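Local coordinates for protein beta-galactosidase (Bacillus circulans subsp. alkalophilus, PDB 3TTY) that hydrolyses beta-galactosides to release terminal galactose and binds galactose in the active site of its TIM barrel, at residues 256-262 with 403-409; 397-402 with 453-459; 426-430 with 588-594; 554-559 with 570-575. All blocks are in the same frame, centred on the assembly; numbering follows the deposited sequence.

From the N terminus, the loop after barrel strand 249-253 opens interaction 1, which closes a 140-residue loop at 403-409 and ties the TIM barrel to helix 405-413. Strand 399-402 opens interaction 2 just before that closure, so the two cross; interaction 2 closes at 453-459, pairing neighbouring parallel strands of the mixed sheet. Helix 423-435, lying between those strands in sequence, opens interaction 3, which therefore crosses interaction 2 and closes only at 588-594. Interaction 4, the hairpin of 554-559 and 570-575, is nested inside that long loop. Tyr430 packs on Ile457 and Pro459, joining interactions 2 and 3, while Phe593 touches Leu572, joining interactions 3 and 4.

Interaction 1: 256-262 with 403-409; sequences FYPELDY and YDWENRW
With CG anti to the backbone N (chi1 177°) and the chain extended from there to NE, Arg408 carries its guanidinium from helix 405-413 to the loop that follows strand 249-253 of the TIM barrel, where NH1 donates to Phe256 O (2.8 Å). Trp409 has CG anti to the carbonyl carbon instead (chi1 -67°), and its indole NE1 reaches Pro258 O of the same loop at 2.6 Å. Between them Trp405 NE1 gives a nearly straight bond to Tyr257 O (2.7 Å, 172°) that lies in the indole plane. Three consecutive loop carbonyls are thus each gripped by a side chain of one helix, a junction between the barrel and the trimerisation domain.

The loop also folds over the Trp405 ring. Asp261 CA and Tyr262 CB sit over one face in CH-pi contact, the latter 3.5 Å from CH2, and the Tyr262 ring adds an offset edge-to-face pair. The side chain of Tyr262 is about 10 Å from bound galactose. Phe256 turns its edge to the face of Tyr403, with its CE1 3.7 Å from Tyr403 CE1. Pro258 CB lies over the Arg408 guanidinium, which Tyr403 OH meets in plane by accepting from NH1.

Asp404 caps the helix through OD1. A water completes the junction: it donates to Asp261 OD1 (2.9 Å) and Asp404 OD2 and accepts from Trp405 N.

Interaction 2: 397-402 with 453-459; sequences AKVAVM and YKVVIAP
Ala400 sets its CB directly over the centre of the Tyr453 ring, 3.5 Å from the centroid and almost on the ring normal, a close CH-pi contact. Tyr453 CG is anti to the carbonyl carbon (chi1 -58°), which lays the ring under the start of strand 399-402, while its OH bonds to Asp442 in the adjoining strand. Without the ring, as with an alanine here, the Ala400 methyl would probably lose its aromatic floor and Asp442 this hydroxyl partner.

Further along the same face, Met402 extends its thioether across Val456, with CE 3.8 Å from Val456 CG1 and SD 4.0 Å from Ala458 CB.

The backbones fix this register. Lys398 O accepts from both Lys454 N (2.8 Å) and Val455 N (3.1 Å), Ala400 N donates to Val455 O, Ile457 N to Ala400 O (2.8 Å), and Met402 N to Ile457 O. At the C-terminal end of the pair a water donates to Met402 O and Pro459 O.

On the other face Val399, Val401 and Ile457 pack against helix 423-435, and Val455 touches Gln605; strands 441-444 and 481-485 flank the pair. The 2-1-3-4 order of these parallel strands is typical of a flavodoxin-like alpha/beta core, consistent with the glutamine amidotransferase-like relatives of this domain.

Interaction 3: 426-430 with 588-594; sequences EVHKY and SPDADFL
Polar contacts centre on Ser588, whose hydroxyl is pinned between two side chains of helix 423-435. Ser588 OG donates to Glu426 OE1 (2.6 Å), using the syn lone pair of that oxygen, and accepts from Lys429 NZ at 2.9 Å. The carboxylate can meet both partners because the Glu426 chain is bent at chi2 (-61°), folding it back toward Lys429, one helical turn on. There the second oxygen, OE2, forms a salt bridge with Lys429 NZ (2.8 Å) from the syn side, 26° out of the carboxylate plane. Carboxylate, ammonium and hydroxyl therefore close a ring of three bonds. The lysine charge would be expected to favour the ionised state of the buried Glu426. A water accepts from Lys429 NZ and donates weakly to Pro589 O.

Apolar packing is carried by Leu594, whose two methyls touch successive residues of the helix. CD2 lies over one face of the Tyr430 ring, 3.4 Å from CE1, and the two side chains cross at about a right angle. CD1 instead meets the preceding residue, 3.6 Å from Lys429 O and 3.8 Å from Lys429 CB. Tyr430 also packs against Pro459.

Capping supplies the third element. Asp590 OD1 accepts from Phe593 N (2.8 Å), and Asp590 OD2 is bonded to Ser542 OG, so one carboxylate links the helix start to strand 540-544.

The whole is a helix packed against the junction of strand 587-589 with helix 591-604, where Asp590 is a classical side-chain N-cap.

Interaction 4: 554-559 with 570-575; sequences TAEVLA and PVLTRN
A beta hairpin, formed by strands 556-561 and 570-577, is interrupted here by two classic beta bulges, both at the Ala559 end. Leu558 and Ala559 face Leu572, whose O accepts from Leu558 N (2.8 Å) and weakly from Ala559 N. In turn Val571 and Leu572 face Ala559, and Ala559 O takes Val571 N at 2.9 Å and Leu572 N at 3.2 Å from the same face of its carbonyl plane. Beyond the bulges the regular antiparallel pairing resumes, with Glu556 and Arg574 as a hydrogen-bonded pair.

On one side of the sheet Val557 packs against Pro570. Its CG1 is anti to the backbone N (chi1 178°), and both methyls reach the proline ring, CG2 coming within 3.7 Å of Pro570 CG. Trimming Val557 to an alanine would remove both branches and is likely to open a gap beside the Pro570 ring.

The opposite side has Leu558 laid across the hairpin, its CD1 3.8 Å from Arg574 CB, with Ala559 CB 3.9 Å from Leu572 CB. The extended Arg574 chain leads on to a salt bridge with Glu604, and one water accepts from Arg574 NH1 while donating to Arg574 O and, at 3.0 Å, to Glu556 OE1.

Interaction 1: 256-262 with 403-409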
# COMPACT_ATOMS: atom_id res chain seq x y z
N PHE A 256 -11.89 -6.58 -21.30
CA PHE A 256 -10.48 -6.92 -21.08
C PHE A 256 -10.18 -7.40 -19.66
O PHE A 256 -9.06 -7.28 -19.18
CB PHE A 256 -9.60 -5.73 -21.45
CG PHE A 256 -9.25 -5.68 -22.91
CD1 PHE A 256 -8.13 -6.34 -23.40
CD2 PHE A 256 -10.05 -4.98 -23.80
CE1 PHE A 256 -7.81 -6.30 -24.74
CE2 PHE A 256 -9.74 -4.94 -25.15
CZ PHE A 256 -8.62 -5.60 -25.62
N TYR A 257 -11.21 -7.92 -18.99
CA TYR A 257 -11.05 -8.55 -17.69
C TYR A 257 -9.92 -9.57 -17.76
O TYR A 257 -9.93 -10.45 -18.63
CB TYR A 257 -12.38 -9.21 -17.29
CG TYR A 257 -12.42 -9.96 -15.98
CD1 TYR A 257 -12.07 -9.34 -14.78
CD2 TYR A 257 -12.84 -11.29 -15.93
CE1 TYR A 257 -12.12 -10.03 -13.57
CE2 TYR A 257 -12.91 -11.98 -14.73
CZ TYR A 257 -12.54 -11.35 -13.56
OH TYR A 257 -12.61 -12.06 -12.37
N PRO A 258 -8.94 -9.46 -16.85
CA PRO A 258 -7.73 -10.29 -16.97
C PRO A 258 -7.87 -11.76 -16.55
O PRO A 258 -7.05 -12.57 -17.00
CB PRO A 258 -6.70 -9.56 -16.08
CG PRO A 258 -7.50 -8.69 -15.16
CD PRO A 258 -8.82 -8.40 -15.84
N GLU A 259 -8.87 -12.12 -15.75
CA GLU A 259 -8.85 -13.42 -15.08
C GLU A 259 -9.45 -14.62 -15.82
O GLU A 259 -9.25 -15.77 -15.42
CB GLU A 259 -9.47 -13.29 -13.68
CG GLU A 259 -8.66 -12.40 -12.75
CD GLU A 259 -9.21 -12.36 -11.35
OE1 GLU A 259 -10.46 -12.40 -11.21
OE2 GLU A 259 -8.41 -12.31 -10.40
N LEU A 260 -10.16 -14.37 -16.90
CA LEU A 260 -10.80 -15.45 -17.65
C LEU A 260 -10.41 -15.42 -19.13
O LEU A 260 -10.30 -14.35 -19.73
CB LEU A 260 -12.32 -15.33 -17.52
CG LEU A 260 -13.04 -16.15 -16.44
CD1 LEU A 260 -12.12 -16.69 -15.36
CD2 LEU A 260 -14.22 -15.38 -15.85
N ASP A 261 -10.22 -16.59 -19.72
CA ASP A 261 -9.90 -16.68 -21.15
C ASP A 261 -11.18 -16.64 -21.97
O ASP A 261 -11.76 -17.67 -22.28
CB ASP A 261 -9.15 -17.99 -21.43
CG ASP A 261 -8.69 -18.10 -22.86
OD1 ASP A 261 -9.07 -17.25 -23.70
OD2 ASP A 261 -7.93 -19.05 -23.15
N TYR A 262 -11.63 -15.44 -22.32
CA TYR A 262 -12.94 -15.28 -22.94
C TYR A 262 -13.06 -15.94 -24.31
O TYR A 262 -14.16 -16.36 -24.70
CB TYR A 262 -13.34 -13.80 -23.01
CG TYR A 262 -13.89 -13.26 -21.71
CD1 TYR A 262 -14.58 -14.08 -20.83
CD2 TYR A 262 -13.73 -11.92 -21.36
CE1 TYR A 262 -15.10 -13.59 -19.64
CE2 TYR A 262 -14.26 -11.43 -20.18
CZ TYR A 262 -14.94 -12.26 -19.32
OH TYR A 262 -15.46 -11.78 -18.15
N TYR A 403 -4.82 -10.51 -29.66
CA TYR A 403 -4.80 -10.40 -28.22
C TYR A 403 -5.04 -11.82 -27.71
O TYR A 403 -5.82 -12.57 -28.29
CB TYR A 403 -5.92 -9.45 -27.73
CG TYR A 403 -6.16 -9.56 -26.24
CD1 TYR A 403 -5.27 -9.01 -25.33
CD2 TYR A 403 -7.26 -10.24 -25.75
CE1 TYR A 403 -5.47 -9.12 -23.97
CE2 TYR A 403 -7.48 -10.36 -24.38
CZ TYR A 403 -6.57 -9.79 -23.50
OH TYR A 403 -6.77 -9.91 -22.15
N ASP A 404 -4.38 -12.20 -26.62
CA ASP A 404 -4.53 -13.55 -26.10
C ASP A 404 -4.42 -13.56 -24.59
O ASP A 404 -3.47 -12.98 -24.05
CB ASP A 404 -3.46 -14.48 -26.68
CG ASP A 404 -3.65 -15.92 -26.24
OD1 ASP A 404 -2.92 -16.36 -25.33
OD2 ASP A 404 -4.53 -16.60 -26.78
N TRP A 405 -5.34 -14.24 -23.91
CA TRP A 405 -5.34 -14.22 -22.44
C TRP A 405 -4.19 -15.01 -21.81
O TRP A 405 -3.70 -14.64 -20.74
CB TRP A 405 -6.69 -14.71 -21.85
CG TRP A 405 -7.67 -13.62 -21.60
CD1 TRP A 405 -7.86 -12.93 -20.43
CD2 TRP A 405 -8.63 -13.08 -22.53
NE1 TRP A 405 -8.87 -12.00 -20.58
CE2 TRP A 405 -9.36 -12.08 -21.86
CE3 TRP A 405 -8.95 -13.37 -23.87
CZ2 TRP A 405 -10.38 -11.35 -22.48
CZ3 TRP A 405 -9.96 -12.65 -24.48
CH2 TRP A 405 -10.67 -11.65 -23.79
N GLU A 406 -3.78 -16.10 -22.47
CA GLU A 406 -2.74 -16.98 -21.91
C GLU A 406 -1.40 -16.28 -22.06
O GLU A 406 -0.57 -16.30 -21.15
CB GLU A 406 -2.73 -18.35 -22.59
CG GLU A 406 -3.97 -19.19 -22.28
CD GLU A 406 -3.92 -20.60 -22.86
OE1 GLU A 406 -3.37 -20.79 -23.97
OE2 GLU A 406 -4.43 -21.54 -22.21
N ASN A 407 -1.20 -15.65 -23.20
CA ASN A 407 -0.05 -14.78 -23.38
C ASN A 407 -0.02 -13.69 -22.30
O ASN A 407 1.03 -13.41 -21.71
CB ASN A 407 -0.10 -14.14 -24.76
CG ASN A 407 1.08 -13.23 -25.03
OD1 ASN A 407 2.22 -13.59 -24.75
ND2 ASN A 407 0.81 -12.04 -25.58
N ARG A 408 -1.18 -13.08 -22.04
CA ARG A 408 -1.29 -12.06 -21.00
C ARG A 408 -0.88 -12.57 -19.62
O ARG A 408 -0.08 -11.95 -18.93
CB ARG A 408 -2.72 -11.51 -20.95
CG ARG A 408 -2.93 -10.49 -19.84
CD ARG A 408 -4.25 -9.72 -19.99
NE ARG A 408 -4.40 -8.67 -18.99
CZ ARG A 408 -5.47 -7.87 -18.91
NH1 ARG A 408 -6.47 -8.00 -19.76
NH2 ARG A 408 -5.54 -6.94 -17.96
N TRP A 409 -1.45 -13.70 -19.21
CA TRP A 409 -1.11 -14.31 -17.92
C TRP A 409 0.38 -14.57 -17.77
O TRP A 409 0.99 -14.23 -16.74
CB TRP A 409 -1.87 -15.62 -17.74
CG TRP A 409 -3.35 -15.46 -17.61
CD1 TRP A 409 -4.03 -14.34 -17.22
CD2 TRP A 409 -4.34 -16.46 -17.89
NE1 TRP A 409 -5.38 -14.59 -17.23
CE2 TRP A 409 -5.60 -15.88 -17.64
CE3 TRP A 409 -4.29 -17.78 -18.34
CZ2 TRP A 409 -6.79 -16.59 -17.79
CZ3 TRP A 409 -5.46 -18.48 -18.50
CH2 TRP A 409 -6.71 -17.88 -18.22
O HOH W 1 -6.97 -16.03 -25.30
O HOH W 2 -6.90 -20.99 -21.31

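Interaction 2: 397-402 with 453-459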
# COMPACT_ATOMS: atom_id res chain seq x y z
N ALA A 397 -13.03 -5.50 -41.98
CA ALA A 397 -11.65 -5.09 -41.72
C ALA A 397 -10.66 -5.87 -42.57
O ALA A 397 -10.86 -7.06 -42.84
CB ALA A 397 -11.32 -5.27 -40.24
N LYS A 398 -9.60 -5.18 -42.98
CA LYS A 398 -8.48 -5.79 -43.69
C LYS A 398 -7.28 -5.79 -42.77
O LYS A 398 -6.22 -6.31 -43.12
CB LYS A 398 -8.12 -5.02 -44.97
CG LYS A 398 -9.21 -4.95 -46.02
CD LYS A 398 -9.69 -6.32 -46.43
CE LYS A 398 -10.77 -6.20 -47.50
NZ LYS A 398 -10.32 -5.38 -48.68
N VAL A 399 -7.44 -5.17 -41.61
CA VAL A 399 -6.37 -5.13 -40.63
C VAL A 399 -6.83 -5.82 -39.34
O VAL A 399 -7.94 -5.56 -38.86
CB VAL A 399 -5.94 -3.67 -40.34
CG1 VAL A 399 -4.86 -3.61 -39.27
CG2 VAL A 399 -5.49 -2.99 -41.63
N ALA A 400 -5.99 -6.69 -38.79
CA ALA A 400 -6.31 -7.40 -37.54
C ALA A 400 -5.24 -7.17 -36.48
O ALA A 400 -4.06 -7.02 -36.81
CB ALA A 400 -6.48 -8.87 -37.79
N VAL A 401 -5.67 -7.12 -35.22
CA VAL A 401 -4.74 -7.07 -34.10
C VAL A 401 -5.08 -8.14 -33.05
O VAL A 401 -6.21 -8.25 -32.58
CB VAL A 401 -4.63 -5.66 -33.48
CG1 VAL A 401 -5.94 -4.94 -33.60
CG2 VAL A 401 -4.15 -5.75 -32.04
N MET A 402 -4.05 -8.92 -32.73
CA MET A 402 -4.19 -10.11 -31.93
C MET A 402 -4.05 -9.79 -30.46
O MET A 402 -3.26 -8.93 -30.07
CB MET A 402 -3.10 -11.12 -32.31
CG MET A 402 -3.32 -11.83 -33.63
SD MET A 402 -1.91 -12.86 -34.05
CE MET A 402 -2.59 -13.83 -35.39
N TYR A 453 -7.42 -11.18 -43.93
CA TYR A 453 -6.70 -9.96 -43.61
C TYR A 453 -5.56 -9.67 -44.58
O TYR A 453 -5.11 -10.54 -45.31
CB TYR A 453 -6.21 -9.99 -42.15
CG TYR A 453 -7.37 -10.16 -41.20
CD1 TYR A 453 -8.32 -9.15 -41.05
CD2 TYR A 453 -7.56 -11.34 -40.48
CE1 TYR A 453 -9.41 -9.30 -40.20
CE2 TYR A 453 -8.64 -11.50 -39.63
CZ TYR A 453 -9.56 -10.47 -39.50
OH TYR A 453 -10.64 -10.62 -38.66
N LYS A 454 -5.13 -8.42 -44.58
CA LYS A 454 -3.98 -8.00 -45.35
C LYS A 454 -2.86 -7.57 -44.41
O LYS A 454 -1.68 -7.68 -44.75
CB LYS A 454 -4.36 -6.90 -46.34
CG LYS A 454 -5.16 -7.45 -47.51
CD LYS A 454 -5.55 -6.36 -48.49
CE LYS A 454 -5.43 -6.85 -49.94
NZ LYS A 454 -4.00 -6.93 -50.41
N VAL A 455 -3.22 -7.11 -43.22
CA VAL A 455 -2.22 -6.73 -42.22
C VAL A 455 -2.57 -7.32 -40.87
O VAL A 455 -3.66 -7.08 -40.35
CB VAL A 455 -2.11 -5.19 -42.07
CG1 VAL A 455 -1.10 -4.84 -41.00
CG2 VAL A 455 -1.71 -4.54 -43.39
N VAL A 456 -1.66 -8.09 -40.29
CA VAL A 456 -1.90 -8.72 -38.99
C VAL A 456 -0.84 -8.25 -37.99
O VAL A 456 0.36 -8.43 -38.21
CB VAL A 456 -1.90 -10.27 -39.07
CG1 VAL A 456 -1.95 -10.89 -37.67
CG2 VAL A 456 -3.07 -10.76 -39.91
N ILE A 457 -1.29 -7.63 -36.90
CA ILE A 457 -0.37 -7.06 -35.93
C ILE A 457 -0.46 -7.79 -34.58
O ILE A 457 -1.55 -7.97 -34.02
CB ILE A 457 -0.62 -5.55 -35.75
CG1 ILE A 457 -0.68 -4.86 -37.12
CG2 ILE A 457 0.46 -4.90 -34.89
CD1 ILE A 457 -0.98 -3.39 -37.05
N ALA A 458 0.69 -8.23 -34.08
CA ALA A 458 0.75 -8.99 -32.83
C ALA A 458 1.74 -8.35 -31.86
O ALA A 458 2.91 -8.74 -31.81
CB ALA A 458 1.13 -10.44 -33.10
N PRO A 459 1.27 -7.36 -31.09
CA PRO A 459 2.12 -6.69 -30.11
C PRO A 459 2.52 -7.66 -28.99
O PRO A 459 1.66 -8.29 -28.39
CB PRO A 459 1.21 -5.58 -29.56
CG PRO A 459 0.17 -5.37 -30.63
CD PRO A 459 -0.06 -6.75 -31.18
O HOH W 3 -0.83 -9.64 -28.78

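Interaction 3: 426-430 with 588-594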
# COMPACT_ATOMS: atom_id res chain seq x y z
N GLU A 426 0.43 -1.90 -24.56
CA GLU A 426 1.11 -2.07 -25.84
C GLU A 426 0.13 -2.45 -26.94
O GLU A 426 0.18 -1.88 -28.02
CB GLU A 426 2.23 -3.11 -25.74
CG GLU A 426 3.29 -2.76 -24.73
CD GLU A 426 3.99 -1.44 -25.05
OE1 GLU A 426 4.54 -1.29 -26.17
OE2 GLU A 426 4.00 -0.55 -24.18
N VAL A 427 -0.76 -3.39 -26.67
CA VAL A 427 -1.74 -3.77 -27.69
C VAL A 427 -2.55 -2.53 -28.11
O VAL A 427 -2.78 -2.29 -29.29
CB VAL A 427 -2.69 -4.91 -27.24
CG1 VAL A 427 -3.83 -5.09 -28.23
CG2 VAL A 427 -1.93 -6.23 -27.09
N HIS A 428 -2.95 -1.73 -27.12
CA HIS A 428 -3.70 -0.50 -27.37
C HIS A 428 -2.92 0.56 -28.16
O HIS A 428 -3.51 1.30 -28.95
CB HIS A 428 -4.25 0.08 -26.06
CG HIS A 428 -5.00 1.36 -26.24
ND1 HIS A 428 -4.58 2.56 -25.70
CD2 HIS A 428 -6.15 1.64 -26.91
CE1 HIS A 428 -5.43 3.52 -26.03
NE2 HIS A 428 -6.39 2.98 -26.76
N LYS A 429 -1.61 0.66 -27.95
CA LYS A 429 -0.83 1.66 -28.69
C LYS A 429 -0.98 1.42 -30.19
O LYS A 429 -1.03 2.37 -30.97
CB LYS A 429 0.65 1.63 -28.30
CG LYS A 429 0.94 2.18 -26.92
CD LYS A 429 2.40 1.97 -26.55
CE LYS A 429 2.71 2.61 -25.21
NZ LYS A 429 4.00 2.17 -24.68
N TYR A 430 -1.05 0.15 -30.58
CA TYR A 430 -1.18 -0.19 -31.99
C TYR A 430 -2.62 0.01 -32.46
O TYR A 430 -2.86 0.51 -33.56
CB TYR A 430 -0.70 -1.62 -32.27
CG TYR A 430 0.81 -1.71 -32.38
CD1 TYR A 430 1.45 -1.58 -33.61
CD2 TYR A 430 1.60 -1.86 -31.25
CE1 TYR A 430 2.84 -1.62 -33.71
CE2 TYR A 430 2.98 -1.91 -31.34
CZ TYR A 430 3.59 -1.80 -32.57
OH TYR A 430 4.97 -1.85 -32.64
N SER A 588 9.23 0.05 -27.83
CA SER A 588 7.90 0.62 -27.74
C SER A 588 7.97 2.07 -28.17
O SER A 588 8.53 2.92 -27.45
CB SER A 588 7.35 0.54 -26.31
OG SER A 588 5.98 0.91 -26.30
N PRO A 589 7.42 2.36 -29.36
CA PRO A 589 7.62 3.65 -30.02
C PRO A 589 6.52 4.66 -29.69
O PRO A 589 5.40 4.25 -29.37
CB PRO A 589 7.57 3.28 -31.51
CG PRO A 589 7.12 1.80 -31.58
CD PRO A 589 6.63 1.46 -30.20
N ASP A 590 6.84 5.95 -29.78
CA ASP A 590 5.84 7.00 -29.57
C ASP A 590 4.74 6.97 -30.63
O ASP A 590 4.83 6.23 -31.61
CB ASP A 590 6.48 8.39 -29.49
CG ASP A 590 7.08 8.86 -30.81
OD1 ASP A 590 6.55 8.52 -31.90
OD2 ASP A 590 8.08 9.60 -30.75
N ALA A 591 3.72 7.80 -30.42
CA ALA A 591 2.50 7.74 -31.21
C ALA A 591 2.71 8.24 -32.63
O ALA A 591 2.05 7.76 -33.57
CB ALA A 591 1.39 8.54 -30.52
N ASP A 592 3.60 9.20 -32.80
CA ASP A 592 3.88 9.72 -34.14
C ASP A 592 4.51 8.62 -35.00
O ASP A 592 4.15 8.46 -36.17
CB ASP A 592 4.79 10.96 -34.08
CG ASP A 592 4.13 12.15 -33.37
OD1 ASP A 592 2.87 12.26 -33.37
OD2 ASP A 592 4.89 12.97 -32.82
N PHE A 593 5.44 7.86 -34.42
CA PHE A 593 6.03 6.75 -35.15
C PHE A 593 4.96 5.76 -35.59
O PHE A 593 4.89 5.40 -36.77
CB PHE A 593 7.10 6.02 -34.34
CG PHE A 593 7.67 4.82 -35.05
CD1 PHE A 593 8.76 4.96 -35.90
CD2 PHE A 593 7.11 3.57 -34.88
CE1 PHE A 593 9.28 3.86 -36.56
CE2 PHE A 593 7.62 2.47 -35.54
CZ PHE A 593 8.72 2.62 -36.38
N LEU A 594 4.14 5.31 -34.65
CA LEU A 594 3.08 4.36 -34.96
C LEU A 594 2.08 4.90 -35.98
O LEU A 594 1.54 4.14 -36.79
CB LEU A 594 2.38 3.86 -33.69
CG LEU A 594 3.24 2.94 -32.81
CD1 LEU A 594 2.49 2.58 -31.53
CD2 LEU A 594 3.69 1.68 -33.55
O HOH W 4 5.60 4.45 -26.10

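Interaction 4: 554-559 with 570-575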
# COMPACT_ATOMS: atom_id res chain seq x y z
N THR A 554 17.98 -11.86 -42.63
CA THR A 554 17.41 -11.75 -43.97
C THR A 554 16.68 -10.42 -44.14
O THR A 554 16.37 -9.99 -45.26
CB THR A 554 16.43 -12.91 -44.26
OG1 THR A 554 17.18 -14.11 -44.55
CG2 THR A 554 15.58 -12.60 -45.47
N ALA A 555 16.42 -9.76 -43.02
CA ALA A 555 15.61 -8.54 -43.00
C ALA A 555 16.40 -7.27 -43.36
O ALA A 555 17.56 -7.11 -43.00
CB ALA A 555 14.94 -8.38 -41.64
N GLU A 556 15.73 -6.38 -44.08
CA GLU A 556 16.25 -5.05 -44.35
C GLU A 556 16.05 -4.16 -43.13
O GLU A 556 15.03 -4.27 -42.45
CB GLU A 556 15.51 -4.45 -45.55
CG GLU A 556 15.82 -3.00 -45.88
CD GLU A 556 14.92 -2.43 -46.99
OE1 GLU A 556 13.90 -3.07 -47.33
OE2 GLU A 556 15.23 -1.34 -47.51
N VAL A 557 17.04 -3.32 -42.84
CA VAL A 557 16.97 -2.38 -41.72
C VAL A 557 16.41 -1.05 -42.19
O VAL A 557 16.96 -0.42 -43.10
CB VAL A 557 18.37 -2.15 -41.08
CG1 VAL A 557 18.30 -1.13 -39.94
CG2 VAL A 557 18.96 -3.47 -40.60
N LEU A 558 15.31 -0.61 -41.58
CA LEU A 558 14.66 0.64 -41.98
C LEU A 558 14.98 1.77 -41.02
O LEU A 558 14.87 2.94 -41.38
CB LEU A 558 13.15 0.46 -42.11
CG LEU A 558 12.68 -0.61 -43.10
CD1 LEU A 558 11.18 -0.69 -43.10
CD2 LEU A 558 13.20 -0.33 -44.51
N ALA A 559 15.38 1.42 -39.79
CA ALA A 559 15.67 2.41 -38.76
C ALA A 559 16.55 1.81 -37.67
O ALA A 559 16.47 0.61 -37.40
CB ALA A 559 14.39 2.97 -38.15
N PRO A 570 19.66 -2.15 -35.41
CA PRO A 570 18.30 -2.08 -35.94
C PRO A 570 17.20 -1.96 -34.88
O PRO A 570 17.24 -2.65 -33.86
CB PRO A 570 18.15 -3.40 -36.71
CG PRO A 570 19.57 -3.87 -36.96
CD PRO A 570 20.35 -3.40 -35.77
N VAL A 571 16.22 -1.10 -35.13
CA VAL A 571 15.04 -1.01 -34.27
C VAL A 571 13.76 -1.21 -35.10
O VAL A 571 12.72 -1.61 -34.56
CB VAL A 571 15.01 0.31 -33.46
CG1 VAL A 571 14.97 1.53 -34.38
CG2 VAL A 571 13.84 0.31 -32.48
N LEU A 572 13.85 -0.96 -36.40
CA LEU A 572 12.76 -1.33 -37.31
C LEU A 572 13.28 -2.11 -38.51
O LEU A 572 14.17 -1.65 -39.23
CB LEU A 572 11.98 -0.10 -37.78
CG LEU A 572 10.83 -0.42 -38.73
CD1 LEU A 572 9.76 -1.26 -38.05
CD2 LEU A 572 10.22 0.87 -39.33
N THR A 573 12.72 -3.30 -38.72
CA THR A 573 13.16 -4.14 -39.83
C THR A 573 11.98 -4.59 -40.68
O THR A 573 10.85 -4.68 -40.19
CB THR A 573 13.96 -5.36 -39.34
OG1 THR A 573 13.09 -6.27 -38.65
CG2 THR A 573 15.11 -4.92 -38.40
N ARG A 574 12.25 -4.86 -41.96
CA ARG A 574 11.26 -5.40 -42.89
C ARG A 574 11.84 -6.63 -43.58
O ARG A 574 12.87 -6.53 -44.26
CB ARG A 574 10.88 -4.35 -43.95
CG ARG A 574 9.89 -4.84 -45.00
CD ARG A 574 9.67 -3.80 -46.09
NE ARG A 574 8.57 -4.15 -46.99
CZ ARG A 574 8.72 -4.82 -48.14
NH1 ARG A 574 9.93 -5.21 -48.52
NH2 ARG A 574 7.67 -5.09 -48.90
N ASN A 575 11.19 -7.78 -43.40
CA ASN A 575 11.60 -9.01 -44.07
C ASN A 575 10.65 -9.42 -45.17
O ASN A 575 9.47 -9.62 -44.91
CB ASN A 575 11.72 -10.18 -43.09
CG ASN A 575 12.54 -11.36 -43.69
OD1 ASN A 575 13.59 -11.15 -44.28
ND2 ASN A 575 12.03 -12.57 -43.55
O HOH W 5 12.56 -5.70 -47.20